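Local coordinates for enterotoxin-like toxin X (Staphylococcus aureus, PDB 5U75), which binds sialyl Lewis X and, by sialic acid-dependent interaction with neutrophil surface glycoproteins, inhibits phagocytosis and killing by human neutrophils, at residues D38-K43 with R48-S53; I83-E88 with D96-F101; V90-L95 with I119-K124; G127-E132 with E142-N147. All blocks are in the same frame, centred on the assembly; numbering follows the deposited sequence.

Contact 1 (D38-K43 with R48-S53); sequences DTINGK and RNWVYS
A surface packing contact joins the indole of Trp50, on the loop that leads to strand 61-72, mainly to the backbone of Asp38-Ile40 and Lys43, in a small hairpin beside helix 92-104. The six-membered part of the indole does all the touching. Trp50 CZ3 lies 3.5 Å from Asp38 O, which approaches the ring obliquely. Ile40 N sits near the ring plane, 4.0 Å from Trp50 CH2, and Ile40 CG2 reaches the same carbon while the rest of that side chain leads away. Trp50 CZ2 meets the other arm at Lys43 C (3.9 Å). With Trp50 CG anti to the carbonyl carbon (chi1 -66°), the indole is directed toward both arms. The arms form an antiparallel beta hairpin closed by a type I' turn from Ile40 to Lys43, with Asn41 and Gly42 in left-handed conformations, which asparagine and glycine adopt readily. Ile40 N donates to Lys43 O at 2.9 Å, and Lys43 N returns a bond to Ile40 O at 2.8 Å. A wide, largely apolar tryptophan suits a place between hairpin and helix: it also packs on Ile98 and meets Phe101 edge-to-face. The long Lys43 chain carries its ammonium away to a salt bridge with Glu94.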
# COMPACT_ATOMS: atom_id res chain seq x y z
N ASP A 38 5.44 -0.37 11.31
CA ASP A 38 6.56 0.01 10.47
C ASP A 38 7.63 -1.08 10.33
O ASP A 38 8.74 -0.82 9.89
CB ASP A 38 7.14 1.34 10.93
CG ASP A 38 7.92 1.24 12.20
OD1 ASP A 38 7.80 0.22 12.92
OD2 ASP A 38 8.67 2.18 12.46
N THR A 39 7.29 -2.31 10.71
CA THR A 39 8.10 -3.45 10.43
C THR A 39 7.25 -4.60 9.93
O THR A 39 6.03 -4.67 10.23
CB THR A 39 8.85 -3.93 11.70
OG1 THR A 39 7.89 -4.38 12.65
CG2 THR A 39 9.64 -2.80 12.31
N ILE A 40 7.89 -5.48 9.18
CA ILE A 40 7.32 -6.78 8.87
C ILE A 40 8.46 -7.75 8.51
O ILE A 40 9.34 -7.40 7.73
CB ILE A 40 6.28 -6.70 7.72
CG1 ILE A 40 5.59 -8.06 7.54
CG2 ILE A 40 6.90 -6.20 6.41
CD1 ILE A 40 4.28 -8.00 6.82
N ASN A 41 8.45 -8.94 9.11
CA ASN A 41 9.45 -9.99 8.81
C ASN A 41 10.91 -9.53 8.79
O ASN A 41 11.68 -9.94 7.92
CB ASN A 41 9.15 -10.63 7.45
CG ASN A 41 7.83 -11.36 7.41
OD1 ASN A 41 7.26 -11.71 8.44
ND2 ASN A 41 7.34 -11.62 6.20
N GLY A 42 11.29 -8.66 9.71
CA GLY A 42 12.68 -8.18 9.72
C GLY A 42 12.99 -7.02 8.77
O GLY A 42 14.11 -6.49 8.79
N LYS A 43 12.02 -6.61 7.95
CA LYS A 43 12.14 -5.38 7.18
C LYS A 43 11.50 -4.27 7.95
O LYS A 43 10.63 -4.52 8.77
CB LYS A 43 11.47 -5.53 5.84
CG LYS A 43 12.20 -6.54 4.99
CD LYS A 43 11.68 -6.49 3.58
CE LYS A 43 12.56 -7.32 2.64
NZ LYS A 43 12.45 -8.80 2.82
N ARG A 48 12.12 6.90 5.98
CA ARG A 48 10.88 7.13 5.20
C ARG A 48 10.86 6.43 3.83
O ARG A 48 10.10 6.83 2.92
CB ARG A 48 10.61 8.63 5.04
CG ARG A 48 10.56 9.37 6.37
CD ARG A 48 9.92 10.74 6.23
NE ARG A 48 10.80 11.67 5.53
CZ ARG A 48 11.71 12.47 6.09
NH1 ARG A 48 11.89 12.49 7.42
NH2 ARG A 48 12.46 13.26 5.33
N ASN A 49 11.63 5.35 3.68
CA ASN A 49 11.62 4.60 2.43
C ASN A 49 10.28 3.92 2.10
O ASN A 49 10.05 3.58 0.96
CB ASN A 49 12.70 3.52 2.43
CG ASN A 49 14.06 4.07 2.07
OD1 ASN A 49 14.18 5.14 1.48
ND2 ASN A 49 15.08 3.33 2.41
N TRP A 50 9.44 3.69 3.09
CA TRP A 50 8.08 3.13 2.84
C TRP A 50 7.04 4.23 2.68
O TRP A 50 5.83 3.96 2.76
CB TRP A 50 7.66 2.21 3.97
CG TRP A 50 8.42 0.94 4.17
CD1 TRP A 50 9.53 0.51 3.51
CD2 TRP A 50 8.09 -0.07 5.12
NE1 TRP A 50 9.90 -0.73 3.99
CE2 TRP A 50 9.05 -1.09 4.99
CE3 TRP A 50 7.08 -0.20 6.08
CZ2 TRP A 50 9.01 -2.26 5.78
CZ3 TRP A 50 7.05 -1.35 6.87
CH2 TRP A 50 8.01 -2.36 6.71
N VAL A 51 7.47 5.48 2.48
CA VAL A 51 6.55 6.62 2.42
C VAL A 51 6.83 7.44 1.16
O VAL A 51 5.96 7.60 0.27
CB VAL A 51 6.65 7.50 3.70
CG1 VAL A 51 5.79 8.75 3.60
CG2 VAL A 51 6.28 6.71 4.96
N TYR A 52 8.04 8.01 1.07
CA TYR A 52 8.39 8.89 -0.05
C TYR A 52 9.88 9.25 0.03
O TYR A 52 10.37 9.65 1.08
CB TYR A 52 7.56 10.21 -0.04
CG TYR A 52 7.88 11.14 -1.19
CD1 TYR A 52 8.89 12.14 -1.06
CD2 TYR A 52 7.23 11.05 -2.39
CE1 TYR A 52 9.20 12.97 -2.12
CE2 TYR A 52 7.54 11.87 -3.46
CZ TYR A 52 8.51 12.84 -3.32
OH TYR A 52 8.81 13.64 -4.39
N SER A 53 10.55 9.14 -1.10
CA SER A 53 11.94 9.54 -1.22
C SER A 53 12.26 9.96 -2.63
O SER A 53 11.67 9.44 -3.57
CB SER A 53 12.85 8.37 -0.79
OG SER A 53 14.21 8.77 -0.85

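Contact 2 (I83-E88 with D96-F101); sequences ITLNKE and DHIIRF
Ile83, Leu85, Ile98 and Ile99 make this contact entirely by apolar packing. Ile83 CD1 fits between two residues of the helix, 3.8 Å from Ile99 CG1 and 4.0 Å from Ile98 CG2. Its CG1 branch lies between the backbone N and the carbonyl carbon (chi1 64°), which leaves CG2 as a second point of contact with Ile98 CG2. Two residues along the strand, Leu85 CD2 touches Ile98 CD1 at 4.1 Å, the two side chains lying alongside and pointing opposite ways. Branched aliphatic residues suit this buried layer, since each offers methyls in more than one direction.

Polar interactions take no part across the contact. On the helix Arg100 forms a salt bridge with Asp96, one turn earlier: Arg100 NE (2.7 Å) and NH2 (2.9 Å) share Asp96 OD1, reaching it from opposite faces of the carboxylate plane. Tyr35 OH bonds to the other carboxylate oxygen, OD2, while Arg100 NH1 reaches Lys135 O and Tyr109 OH. The long arginine can thus link helix to surrounding loops.

Strand 83-86 and helix 96-101 run roughly antiparallel (156°), their axes 9.9 Å apart at closest approach: a helix laid against a mixed sheet, the central arrangement of the beta-grasp fold.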
# COMPACT_ATOMS: atom_id res chain seq x y z
N ILE A 83 7.70 3.80 -2.66
CA ILE A 83 8.41 2.89 -1.77
C ILE A 83 9.74 2.51 -2.40
O ILE A 83 9.83 2.23 -3.58
CB ILE A 83 7.56 1.67 -1.35
CG1 ILE A 83 7.19 0.78 -2.54
CG2 ILE A 83 6.31 2.18 -0.61
CD1 ILE A 83 6.37 -0.44 -2.17
N THR A 84 10.78 2.55 -1.57
CA THR A 84 12.14 2.28 -2.01
C THR A 84 12.56 0.96 -1.37
O THR A 84 12.64 0.87 -0.14
CB THR A 84 13.09 3.43 -1.62
OG1 THR A 84 12.62 4.66 -2.19
CG2 THR A 84 14.50 3.15 -2.16
N LEU A 85 12.83 -0.04 -2.21
CA LEU A 85 13.07 -1.41 -1.75
C LEU A 85 14.35 -1.99 -2.33
O LEU A 85 14.78 -1.60 -3.42
CB LEU A 85 11.92 -2.33 -2.17
CG LEU A 85 10.48 -1.91 -1.85
CD1 LEU A 85 9.54 -2.93 -2.47
CD2 LEU A 85 10.27 -1.81 -0.36
N ASN A 86 14.91 -2.96 -1.64
CA ASN A 86 15.98 -3.77 -2.23
C ASN A 86 15.45 -4.67 -3.34
O ASN A 86 14.30 -5.13 -3.27
CB ASN A 86 16.69 -4.59 -1.15
CG ASN A 86 17.47 -3.71 -0.18
OD1 ASN A 86 17.80 -2.57 -0.50
ND2 ASN A 86 17.74 -4.23 1.00
N LYS A 87 16.28 -4.86 -4.37
CA LYS A 87 16.04 -5.86 -5.41
C LYS A 87 16.17 -7.26 -4.82
O LYS A 87 17.27 -7.69 -4.44
CB LYS A 87 17.02 -5.71 -6.58
CG LYS A 87 16.72 -4.55 -7.50
CD LYS A 87 17.79 -4.40 -8.57
CE LYS A 87 17.63 -3.10 -9.34
NZ LYS A 87 18.66 -3.04 -10.42
N GLU A 88 15.06 -7.96 -4.72
CA GLU A 88 15.05 -9.32 -4.18
C GLU A 88 13.68 -9.91 -4.35
O GLU A 88 12.73 -9.18 -4.63
CB GLU A 88 15.41 -9.35 -2.68
CG GLU A 88 14.47 -8.58 -1.79
CD GLU A 88 14.92 -8.51 -0.34
OE1 GLU A 88 15.84 -9.25 0.08
OE2 GLU A 88 14.35 -7.71 0.40
N ASP A 96 2.31 -6.26 -0.01
CA ASP A 96 0.99 -5.78 0.47
C ASP A 96 1.12 -4.90 1.72
O ASP A 96 0.58 -3.80 1.80
CB ASP A 96 0.05 -6.97 0.69
CG ASP A 96 -1.26 -6.58 1.33
OD1 ASP A 96 -2.11 -5.91 0.68
OD2 ASP A 96 -1.43 -6.94 2.51
N HIS A 97 1.90 -5.37 2.69
CA HIS A 97 2.10 -4.62 3.91
C HIS A 97 2.71 -3.25 3.67
O HIS A 97 2.18 -2.24 4.12
CB HIS A 97 2.98 -5.36 4.93
CG HIS A 97 3.12 -4.60 6.20
ND1 HIS A 97 2.18 -4.67 7.19
CD2 HIS A 97 4.01 -3.66 6.58
CE1 HIS A 97 2.50 -3.84 8.16
NE2 HIS A 97 3.61 -3.20 7.81
N ILE A 98 3.84 -3.25 2.98
CA ILE A 98 4.59 -2.01 2.76
C ILE A 98 3.78 -1.02 1.93
O ILE A 98 3.75 0.18 2.22
CB ILE A 98 5.97 -2.30 2.11
CG1 ILE A 98 6.82 -3.14 3.08
CG2 ILE A 98 6.67 -1.01 1.73
CD1 ILE A 98 8.07 -3.73 2.46
N ILE A 99 3.10 -1.52 0.90
CA ILE A 99 2.24 -0.68 0.08
C ILE A 99 1.14 -0.04 0.92
O ILE A 99 0.95 1.17 0.83
CB ILE A 99 1.66 -1.44 -1.12
CG1 ILE A 99 2.78 -1.71 -2.12
CG2 ILE A 99 0.53 -0.64 -1.78
CD1 ILE A 99 2.42 -2.74 -3.17
N ARG A 100 0.43 -0.82 1.71
CA ARG A 100 -0.67 -0.23 2.51
C ARG A 100 -0.14 0.72 3.57
O ARG A 100 -0.78 1.74 3.85
CB ARG A 100 -1.57 -1.31 3.10
CG ARG A 100 -2.20 -2.19 2.05
CD ARG A 100 -3.50 -2.82 2.51
NE ARG A 100 -3.78 -4.04 1.80
CZ ARG A 100 -4.93 -4.70 1.77
NH1 ARG A 100 -6.01 -4.23 2.39
NH2 ARG A 100 -5.01 -5.84 1.10
N PHE A 101 1.04 0.43 4.14
CA PHE A 101 1.71 1.38 5.03
C PHE A 101 1.90 2.76 4.38
O PHE A 101 1.60 3.80 4.99
CB PHE A 101 3.06 0.81 5.49
CG PHE A 101 3.80 1.70 6.44
CD1 PHE A 101 4.62 2.72 5.97
CD2 PHE A 101 3.68 1.50 7.82
CE1 PHE A 101 5.32 3.54 6.86
CE2 PHE A 101 4.39 2.31 8.70
CZ PHE A 101 5.20 3.33 8.23

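Contact 3 (V90-L95 with I119-K124); sequences VTLKEL and IVINTK
Leu95 N donates to Thr91 O at 3.0 Å, a backbone bond in the first turn of helix 92-104, whose Leu92 and Leu95 both pack on Ile121. This is the helix-on-sheet core of the beta-grasp fold: the first turn of the helix rests on strand 118-123 of the mixed sheet. Thr91 stands at the N-cap, where its OG1 accepts from Glu94 N at 3.1 Å with an N-H...O angle of 157°. A threonine suits that position because its short hydroxyl can take up an amide hydrogen that has no earlier turn of helix to bond to.

Across the contact everything converges on one methyl. Ile121 CD1 enters between the two leucines, 3.7 Å from Leu95 CD2 and 3.9 Å from Leu92 CD1, and it also lies 4.0 Å from Leu95 CG. The isoleucine side chain crosses both leucines obliquely. Ile121 CG1 stands anti to the carbonyl carbon (chi1 -53°), and this branch carries CD1 across to the leucines. The leucines, three residues apart, lie on one face of the helix and present branched ends to that methyl. Around this group Ile99, Ile151 and Tyr129 also touch Ile121, as expected for a residue in a buried apolar layer.

Leu92 belongs to the glycan pocket as well as to the core. While CD1 meets Ile121, the other methyl of Leu92, CD2, lies 3.6 Å from O9 of the bound sialic acid.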
# COMPACT_ATOMS: atom_id res chain seq x y z
N VAL A 90 10.52 -11.19 -2.62
CA VAL A 90 9.80 -10.98 -1.37
C VAL A 90 8.44 -11.68 -1.49
O VAL A 90 8.08 -12.18 -2.57
CB VAL A 90 9.61 -9.47 -1.03
CG1 VAL A 90 10.95 -8.75 -0.96
CG2 VAL A 90 8.69 -8.76 -2.03
N THR A 91 7.70 -11.73 -0.39
CA THR A 91 6.35 -12.29 -0.41
C THR A 91 5.34 -11.19 -0.68
O THR A 91 5.57 -10.00 -0.42
CB THR A 91 5.97 -13.00 0.90
OG1 THR A 91 5.89 -12.08 1.97
CG2 THR A 91 6.96 -14.13 1.23
N LEU A 92 4.19 -11.62 -1.21
CA LEU A 92 3.04 -10.73 -1.34
C LEU A 92 2.57 -10.19 0.02
O LEU A 92 2.14 -9.05 0.11
CB LEU A 92 1.91 -11.41 -2.11
CG LEU A 92 0.66 -10.57 -2.39
CD1 LEU A 92 1.01 -9.24 -3.05
CD2 LEU A 92 -0.28 -11.39 -3.27
N LYS A 93 2.71 -10.97 1.10
CA LYS A 93 2.37 -10.45 2.41
C LYS A 93 3.21 -9.23 2.72
O LYS A 93 2.71 -8.21 3.19
CB LYS A 93 2.54 -11.50 3.51
CG LYS A 93 2.09 -11.02 4.87
CD LYS A 93 2.27 -12.10 5.94
CE LYS A 93 1.63 -11.69 7.25
NZ LYS A 93 2.15 -12.54 8.36
N GLU A 94 4.51 -9.33 2.42
CA GLU A 94 5.44 -8.24 2.66
C GLU A 94 5.14 -7.01 1.79
O GLU A 94 5.09 -5.89 2.28
CB GLU A 94 6.84 -8.75 2.36
CG GLU A 94 7.93 -7.84 2.83
CD GLU A 94 9.27 -8.52 2.71
OE1 GLU A 94 9.54 -9.49 3.46
OE2 GLU A 94 10.05 -8.05 1.87
N LEU A 95 4.94 -7.23 0.50
CA LEU A 95 4.69 -6.12 -0.44
C LEU A 95 3.35 -5.45 -0.18
O LEU A 95 3.25 -4.21 -0.12
CB LEU A 95 4.79 -6.66 -1.87
CG LEU A 95 4.97 -5.65 -2.98
CD1 LEU A 95 6.19 -4.76 -2.72
CD2 LEU A 95 5.09 -6.39 -4.31
N ILE A 119 -6.12 -1.43 -4.84
CA ILE A 119 -4.73 -1.05 -5.07
C ILE A 119 -4.14 -2.16 -5.96
O ILE A 119 -4.28 -3.34 -5.65
CB ILE A 119 -3.97 -0.96 -3.74
CG1 ILE A 119 -4.65 0.02 -2.79
CG2 ILE A 119 -2.52 -0.55 -3.97
CD1 ILE A 119 -4.25 -0.16 -1.33
N VAL A 120 -3.50 -1.80 -7.07
CA VAL A 120 -3.01 -2.78 -8.02
C VAL A 120 -1.50 -2.68 -8.21
O VAL A 120 -1.00 -1.65 -8.61
CB VAL A 120 -3.73 -2.66 -9.39
CG1 VAL A 120 -3.24 -3.74 -10.35
CG2 VAL A 120 -5.25 -2.73 -9.19
N ILE A 121 -0.80 -3.79 -7.96
CA ILE A 121 0.61 -3.90 -8.24
C ILE A 121 0.71 -4.32 -9.71
O ILE A 121 0.23 -5.40 -10.07
CB ILE A 121 1.30 -4.95 -7.34
CG1 ILE A 121 1.03 -4.69 -5.85
CG2 ILE A 121 2.80 -4.97 -7.62
CD1 ILE A 121 1.48 -5.80 -4.92
N ASN A 122 1.29 -3.46 -10.56
CA ASN A 122 1.46 -3.74 -11.97
C ASN A 122 2.88 -4.19 -12.24
O ASN A 122 3.82 -3.54 -11.76
CB ASN A 122 1.18 -2.48 -12.79
CG ASN A 122 -0.24 -2.00 -12.58
OD1 ASN A 122 -1.19 -2.72 -12.90
ND2 ASN A 122 -0.40 -0.84 -11.98
N THR A 123 3.03 -5.26 -13.00
CA THR A 123 4.36 -5.79 -13.32
C THR A 123 4.82 -5.33 -14.69
O THR A 123 4.01 -4.87 -15.52
CB THR A 123 4.47 -7.33 -13.21
OG1 THR A 123 3.94 -7.97 -14.37
CG2 THR A 123 3.78 -7.85 -11.96
N LYS A 124 6.11 -5.46 -14.94
CA LYS A 124 6.69 -4.88 -16.16
C LYS A 124 6.15 -5.49 -17.45
O LYS A 124 6.07 -4.80 -18.46
CB LYS A 124 8.21 -4.98 -16.11
CG LYS A 124 8.78 -4.01 -15.07
CD LYS A 124 10.27 -4.18 -14.88
CE LYS A 124 10.80 -3.08 -13.99
NZ LYS A 124 12.26 -3.24 -13.81

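Contact 4 (G127-E132 with E142-N147); sequences GKYTLE and ENVEIN. With SIA (N-acetyl-alpha-neuraminic acid), chain B; GAL (beta-D-galactopyranose), chain C; FUC (alpha-L-fucopyranose), chain D.
Tyr129 and Ile146 have the nearest CA atoms of the two segments, 9.8 Å apart, so side chains bridge the space between an edge strand of the beta-grasp mixed sheet and the short strand 145-147. Both segments contribute to the V-shaped site for sialyl Lewis X. Ile146 CD1 makes a CH-pi contact over one face of the Tyr129 ring, 3.7 Å from its centroid and 10° off the normal. Val144 CG1 approaches the same ring obliquely, 4.0 Å from Tyr129 CE1, while Val144 CG2 packs 3.6 Å from sialic acid O9. A tyrosine suits this place because its flat ring can meet aliphatic side chains and sugar together: sialic acid O8 lies at the ring edge, near its plane.

The strand itself recognises the sialic acid. Thr130 N donates to carboxylate O1B at 2.8 Å, an almost straight bond (166°). Thr130 OG1, anti to the carbonyl carbon (chi1 -54°), binds the other oxygen, O1A, at 2.7 Å. Amide nitrogen N5 of the sugar gives its hydrogen to Lys128 O at 2.9 Å. Arg141 NH2 adds a further bond to the sialic acid. Farther along, the extended Glu132 side chain reaches galactose and fucose, Glu132 OE2 accepting from fucose O3 and, at 2.5 Å, from galactose O6.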
# COMPACT_ATOMS: atom_id res chain seq x y z
N GLY A 127 1.52 -8.09 -15.86
CA GLY A 127 0.89 -8.81 -14.77
C GLY A 127 0.29 -7.88 -13.73
O GLY A 127 0.63 -6.68 -13.65
N LYS A 128 -0.64 -8.40 -12.94
CA LYS A 128 -1.11 -7.66 -11.79
C LYS A 128 -1.35 -8.51 -10.54
O LYS A 128 -1.59 -9.70 -10.63
CB LYS A 128 -2.39 -6.90 -12.15
CG LYS A 128 -3.57 -7.78 -12.45
CD LYS A 128 -4.72 -6.93 -12.99
CE LYS A 128 -5.95 -7.78 -13.24
NZ LYS A 128 -7.15 -6.92 -13.44
N TYR A 129 -1.26 -7.84 -9.39
CA TYR A 129 -1.69 -8.35 -8.11
C TYR A 129 -2.63 -7.31 -7.53
O TYR A 129 -2.22 -6.16 -7.28
CB TYR A 129 -0.52 -8.62 -7.16
CG TYR A 129 0.56 -9.50 -7.73
CD1 TYR A 129 0.49 -10.89 -7.61
CD2 TYR A 129 1.67 -8.94 -8.39
CE1 TYR A 129 1.48 -11.71 -8.13
CE2 TYR A 129 2.68 -9.75 -8.89
CZ TYR A 129 2.59 -11.14 -8.77
OH TYR A 129 3.58 -11.92 -9.29
N THR A 130 -3.87 -7.71 -7.27
CA THR A 130 -4.92 -6.80 -6.84
C THR A 130 -5.17 -6.91 -5.34
O THR A 130 -5.41 -8.00 -4.82
CB THR A 130 -6.25 -7.06 -7.60
OG1 THR A 130 -6.01 -7.01 -9.01
CG2 THR A 130 -7.29 -6.03 -7.20
N LEU A 131 -5.11 -5.77 -4.67
CA LEU A 131 -5.29 -5.64 -3.26
C LEU A 131 -6.58 -4.87 -2.99
O LEU A 131 -6.62 -3.64 -3.11
CB LEU A 131 -4.11 -4.91 -2.63
CG LEU A 131 -2.72 -5.37 -3.07
CD1 LEU A 131 -1.70 -4.47 -2.39
CD2 LEU A 131 -2.45 -6.83 -2.74
N GLU A 132 -7.60 -5.60 -2.57
CA GLU A 132 -8.88 -4.98 -2.23
C GLU A 132 -8.79 -4.26 -0.89
O GLU A 132 -8.52 -4.89 0.14
CB GLU A 132 -9.98 -6.05 -2.21
CG GLU A 132 -10.15 -6.79 -3.50
CD GLU A 132 -11.38 -7.68 -3.48
OE1 GLU A 132 -12.49 -7.12 -3.51
OE2 GLU A 132 -11.23 -8.93 -3.41
N GLU A 142 -0.51 -15.03 1.06
CA GLU A 142 0.63 -14.48 1.80
C GLU A 142 1.99 -14.89 1.27
O GLU A 142 2.92 -14.11 1.35
CB GLU A 142 0.54 -14.84 3.26
CG GLU A 142 -0.57 -14.08 3.97
CD GLU A 142 -0.73 -14.47 5.42
OE1 GLU A 142 0.05 -15.30 5.93
OE2 GLU A 142 -1.64 -13.92 6.05
N ASN A 143 2.10 -16.11 0.75
CA ASN A 143 3.41 -16.67 0.37
C ASN A 143 3.78 -16.58 -1.11
O ASN A 143 4.81 -17.12 -1.52
CB ASN A 143 3.47 -18.12 0.85
CG ASN A 143 3.29 -18.23 2.36
OD1 ASN A 143 3.86 -17.46 3.12
ND2 ASN A 143 2.49 -19.19 2.80
N VAL A 144 2.96 -15.88 -1.90
CA VAL A 144 3.23 -15.71 -3.32
C VAL A 144 4.52 -14.90 -3.46
O VAL A 144 4.69 -13.90 -2.77
CB VAL A 144 2.05 -14.97 -4.02
CG1 VAL A 144 2.40 -14.56 -5.46
CG2 VAL A 144 0.81 -15.86 -4.01
N GLU A 145 5.41 -15.36 -4.32
CA GLU A 145 6.76 -14.81 -4.42
C GLU A 145 6.84 -13.82 -5.58
O GLU A 145 6.44 -14.12 -6.71
CB GLU A 145 7.79 -15.94 -4.57
CG GLU A 145 7.93 -16.77 -3.30
CD GLU A 145 8.96 -17.88 -3.39
OE1 GLU A 145 9.66 -18.00 -4.41
OE2 GLU A 145 9.08 -18.65 -2.42
N ILE A 146 7.36 -12.63 -5.28
CA ILE A 146 7.44 -11.51 -6.21
C ILE A 146 8.84 -10.90 -6.16
O ILE A 146 9.32 -10.49 -5.09
CB ILE A 146 6.41 -10.42 -5.84
CG1 ILE A 146 4.98 -10.98 -5.97
CG2 ILE A 146 6.59 -9.17 -6.71
CD1 ILE A 146 3.90 -10.12 -5.37
N ASN A 147 9.49 -10.82 -7.32
CA ASN A 147 10.76 -10.12 -7.42
C ASN A 147 10.44 -8.64 -7.50
O ASN A 147 9.70 -8.20 -8.40
CB ASN A 147 11.54 -10.60 -8.65
CG ASN A 147 12.96 -10.07 -8.69
OD1 ASN A 147 13.23 -8.92 -8.33
ND2 ASN A 147 13.88 -10.90 -9.16
C1 SIA B . -5.26 -10.54 -9.05
C2 SIA B . -5.51 -11.98 -9.50
C3 SIA B . -5.46 -12.13 -11.03
C4 SIA B . -4.04 -11.95 -11.56
C5 SIA B . -3.02 -12.84 -10.82
C6 SIA B . -3.18 -12.65 -9.32
C7 SIA B . -2.33 -13.52 -8.39
C8 SIA B . -2.73 -13.32 -6.94
C9 SIA B . -1.68 -13.89 -5.99
C10 SIA B . -0.69 -13.41 -11.31
C11 SIA B . 0.64 -12.91 -11.74
N5 SIA B . -1.67 -12.49 -11.24
O1A SIA B . -5.67 -9.60 -9.76
O1B SIA B . -4.66 -10.34 -7.95
O4 SIA B . -3.94 -12.24 -12.95
O6 SIA B . -4.53 -12.87 -8.92
O7 SIA B . -2.42 -14.91 -8.78
O8 SIA B . -2.87 -11.93 -6.63
O9 SIA B . -2.25 -14.02 -4.70
O10 SIA B . -0.86 -14.59 -11.00
C1 GAL C . -8.05 -13.66 -5.70
C2 GAL C . -7.77 -13.62 -7.20
C3 GAL C . -6.97 -12.37 -7.57
C4 GAL C . -7.71 -11.14 -7.04
C5 GAL C . -7.98 -11.24 -5.55
C6 GAL C . -8.74 -10.01 -5.06
O2 GAL C . -7.08 -14.80 -7.61
O3 GAL C . -6.80 -12.34 -9.00
O4 GAL C . -8.92 -11.00 -7.79
O5 GAL C . -8.70 -12.45 -5.25
O6 GAL C . -8.99 -10.05 -3.66
C1 FUC D . -12.45 -13.91 -4.24
C2 FUC D . -13.02 -12.50 -4.05
C3 FUC D . -12.35 -11.51 -4.99
C4 FUC D . -12.47 -11.99 -6.42
C5 FUC D . -11.84 -13.37 -6.53
C6 FUC D . -11.93 -13.95 -7.93
O2 FUC D . -12.81 -12.05 -2.71
O3 FUC D . -12.93 -10.22 -4.81
O4 FUC D . -13.85 -12.00 -6.79
O5 FUC D . -12.46 -14.28 -5.61

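How the contacts relate
Helix 92-104 ties the contacts together. Contacts 1 and 2 have centres about 7 Å apart and meet where Trp50 CG packs on Ile98 CG2 at 3.6 Å. Contact 2 runs on into contact 3 through Ile99 CD1, 3.6 Å from Ile121 CG1. Contacts 3 and 4 nearly coincide, their centres about 4 Å apart. Backbone pairing joins them twice, Ile119 O with Leu131 N at 2.7 Å and Leu92 N with Val144 O at 2.8 Å, both probable hydrogen bonds. Contact 4 holds most of the protein's glycan contacts described here and contact 3 adds Leu92, whereas contact 1 does not touch contact 4: their centres are about 18 Å and nearest atoms about 7 Å apart.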